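Local atomic coordinates of endonuclease and methylase LlaGI (Lactococcus lactis, PDB entry 5FFJ), a protein that recognises specific DNA sequences and, as a Type ISP restriction-modification enzyme, probably combines helicase-like ATPase, methyltransferase and endonuclease activities in a single chain. Residues K1057-V1062 and N1163-Y1168. Residues are numbered along the deposited sequence; the frame is centred on the assembly and turned at random.
With nucleotides of chain B.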
# COMPACT_ATOMS: atom_id res chain seq x y z
N LYS A 1057 -4.21 14.06 -37.00
CA LYS A 1057 -3.46 14.29 -35.77
C LYS A 1057 -3.25 12.96 -35.07
O LYS A 1057 -4.06 12.05 -35.20
CB LYS A 1057 -4.19 15.27 -34.85
CG LYS A 1057 -5.59 14.85 -34.43
CD LYS A 1057 -5.59 14.07 -33.12
CE LYS A 1057 -7.00 13.66 -32.70
NZ LYS A 1057 -7.66 12.81 -33.73
N ASP A 1058 -2.14 12.86 -34.35
CA ASP A 1058 -1.79 11.66 -33.62
C ASP A 1058 -1.65 12.02 -32.15
O ASP A 1058 -1.75 13.19 -31.79
CB ASP A 1058 -0.50 11.05 -34.17
CG ASP A 1058 -0.19 9.68 -33.59
OD1 ASP A 1058 -1.15 8.94 -33.28
OD2 ASP A 1058 1.01 9.36 -33.43
N ILE A 1059 -1.45 11.01 -31.31
CA ILE A 1059 -1.17 11.24 -29.90
C ILE A 1059 0.03 10.38 -29.49
O ILE A 1059 0.25 9.32 -30.05
CB ILE A 1059 -2.42 10.94 -29.04
CG1 ILE A 1059 -2.72 9.45 -28.98
CG2 ILE A 1059 -3.63 11.66 -29.62
CD1 ILE A 1059 -3.88 9.14 -28.04
N GLY A 1060 0.80 10.88 -28.53
CA GLY A 1060 2.10 10.32 -28.22
C GLY A 1060 2.10 8.84 -27.88
O GLY A 1060 1.11 8.31 -27.38
N ILE A 1061 3.22 8.18 -28.15
CA ILE A 1061 3.33 6.74 -27.98
C ILE A 1061 3.25 6.36 -26.50
O ILE A 1061 3.65 7.13 -25.63
CB ILE A 1061 4.64 6.21 -28.62
CG1 ILE A 1061 4.43 4.79 -29.16
CG2 ILE A 1061 5.79 6.23 -27.62
CD1 ILE A 1061 5.57 4.31 -30.02
N VAL A 1062 2.71 5.17 -26.23
CA VAL A 1062 2.66 4.63 -24.88
C VAL A 1062 3.08 3.16 -24.91
O VAL A 1062 2.31 2.30 -25.34
CB VAL A 1062 1.25 4.74 -24.25
CG1 VAL A 1062 1.34 4.72 -22.72
CG2 VAL A 1062 0.54 6.00 -24.73
N ASN A 1163 0.86 0.62 -27.16
CA ASN A 1163 0.27 1.59 -28.07
C ASN A 1163 1.32 2.31 -28.90
O ASN A 1163 2.01 3.21 -28.42
CB ASN A 1163 -0.55 2.62 -27.28
CG ASN A 1163 -2.03 2.28 -27.25
OD1 ASN A 1163 -2.58 1.94 -26.20
ND2 ASN A 1163 -2.69 2.38 -28.40
N VAL A 1164 1.44 1.90 -30.16
CA VAL A 1164 2.39 2.49 -31.10
C VAL A 1164 1.75 3.66 -31.85
O VAL A 1164 2.45 4.41 -32.52
CB VAL A 1164 2.91 1.45 -32.12
CG1 VAL A 1164 3.66 0.33 -31.39
CG2 VAL A 1164 1.77 0.88 -32.96
N ARG A 1165 0.43 3.80 -31.73
CA ARG A 1165 -0.27 4.94 -32.31
C ARG A 1165 -0.06 5.00 -33.83
O ARG A 1165 0.03 3.96 -34.49
CB ARG A 1165 0.20 6.23 -31.65
CG ARG A 1165 0.23 6.17 -30.13
CD ARG A 1165 -1.17 5.96 -29.56
NE ARG A 1165 -1.32 6.51 -28.22
CZ ARG A 1165 -2.37 6.30 -27.44
NH1 ARG A 1165 -3.37 5.54 -27.86
NH2 ARG A 1165 -2.42 6.85 -26.24
N LYS A 1166 0.02 6.21 -34.38
CA LYS A 1166 0.22 6.41 -35.81
C LYS A 1166 1.69 6.62 -36.15
O LYS A 1166 2.02 7.17 -37.20
CB LYS A 1166 -0.57 7.62 -36.31
CG LYS A 1166 -2.06 7.57 -36.02
CD LYS A 1166 -2.77 8.76 -36.68
CE LYS A 1166 -4.22 8.89 -36.24
NZ LYS A 1166 -4.81 7.60 -35.78
N THR A 1167 2.58 6.18 -35.26
CA THR A 1167 4.01 6.43 -35.44
C THR A 1167 4.55 5.76 -36.70
O THR A 1167 5.50 6.24 -37.31
CB THR A 1167 4.82 5.94 -34.24
OG1 THR A 1167 4.57 4.54 -34.02
CG2 THR A 1167 4.45 6.73 -32.99
N TYR A 1168 3.95 4.64 -37.10
CA TYR A 1168 4.38 3.95 -38.31
C TYR A 1168 3.99 4.75 -39.56
O TYR A 1168 4.61 4.59 -40.61
CB TYR A 1168 3.79 2.54 -38.37
CG TYR A 1168 4.57 1.54 -37.55
CD1 TYR A 1168 5.76 1.01 -38.03
CD2 TYR A 1168 4.12 1.12 -36.31
CE1 TYR A 1168 6.49 0.10 -37.29
CE2 TYR A 1168 4.84 0.21 -35.56
CZ TYR A 1168 6.02 -0.30 -36.06
OH TYR A 1168 6.75 -1.21 -35.32
P DC B 6 -4.61 4.98 -32.25
OP1 DC B 6 -3.98 5.60 -33.44
OP2 DC B 6 -3.77 4.49 -31.14
O5' DC B 6 -5.67 6.01 -31.66
C5' DC B 6 -6.84 6.34 -32.41
C4' DC B 6 -8.02 6.61 -31.49
O4' DC B 6 -8.27 5.43 -30.66
C3' DC B 6 -7.82 7.78 -30.52
O3' DC B 6 -8.96 8.65 -30.52
C2' DC B 6 -7.62 7.09 -29.17
C1' DC B 6 -8.44 5.83 -29.32
N1 DC B 6 -8.01 4.71 -28.40
C2 DC B 6 -8.86 4.27 -27.36
O2 DC B 6 -9.96 4.82 -27.20
N3 DC B 6 -8.44 3.26 -26.56
C4 DC B 6 -7.24 2.69 -26.76
N4 DC B 6 -6.87 1.70 -25.94
C5 DC B 6 -6.38 3.12 -27.80
C6 DC B 6 -6.80 4.12 -28.59
P DA B 7 -8.87 10.12 -29.91
OP1 DA B 7 -10.05 10.87 -30.35
OP2 DA B 7 -7.53 10.66 -30.20
O5' DA B 7 -8.99 9.87 -28.34
C5' DA B 7 -10.27 9.74 -27.72
C4' DA B 7 -10.13 9.32 -26.27
O4' DA B 7 -9.36 8.09 -26.18
C3' DA B 7 -9.42 10.33 -25.37
O3' DA B 7 -10.26 10.68 -24.26
C2' DA B 7 -8.15 9.60 -24.93
C1' DA B 7 -8.57 8.15 -25.03
N9 DA B 7 -7.48 7.19 -25.13
C8 DA B 7 -6.39 7.24 -25.96
N7 DA B 7 -5.57 6.23 -25.83
C5 DA B 7 -6.15 5.45 -24.84
C6 DA B 7 -5.78 4.23 -24.24
N6 DA B 7 -4.67 3.56 -24.56
N1 DA B 7 -6.59 3.73 -23.28
C2 DA B 7 -7.70 4.41 -22.96
N3 DA B 7 -8.15 5.55 -23.45
C4 DA B 7 -7.33 6.03 -24.40
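Arg1165 NE donates a nearly straight hydrogen bond (172°) to Gly1060 O, 3.1 Å away and within the guanidinium plane, and this bond helps fix how the group is turned toward the DNA. NH1 and NH2 of Arg1165 both donate to N7 of DA7 of chain B, NH1 at 3.1 Å. This convergence of two N-H groups on one acceptor of the major-groove edge, here in the specificity domain, is consistent with sequence readout. Lys1166 NZ, by contrast, grips the DNA sugar-phosphate backbone, bonding OP1 of DC6 of chain B at 3.2 Å. Asp1058 turns its carboxylate toward the N-cap residue Lys1166 through a chi1 of -172°, which sets CG opposite the backbone N; Lys1166 N donates to Asp1058 OD1 at 3.2 Å from above the carboxylate plane.

Apolar packing borders the guanidinium on both faces: Ile1059 CD1 sits over the centre of one, while Asn1163 CB lies off-centre over the opposite face.

Paired backbone bonds join Val1062 and Asn1163 in a single antiparallel bridge, Val1062 N to Asn1163 O measuring 3.0 Å. Beyond it, strand 1058-1059 edges a four-stranded antiparallel sheet beside strand 1210-1214, Ile1061 and Thr1167 pack against Leu1200 of strand 1200-1201, and helix 1167-1170 leads away from the bridge.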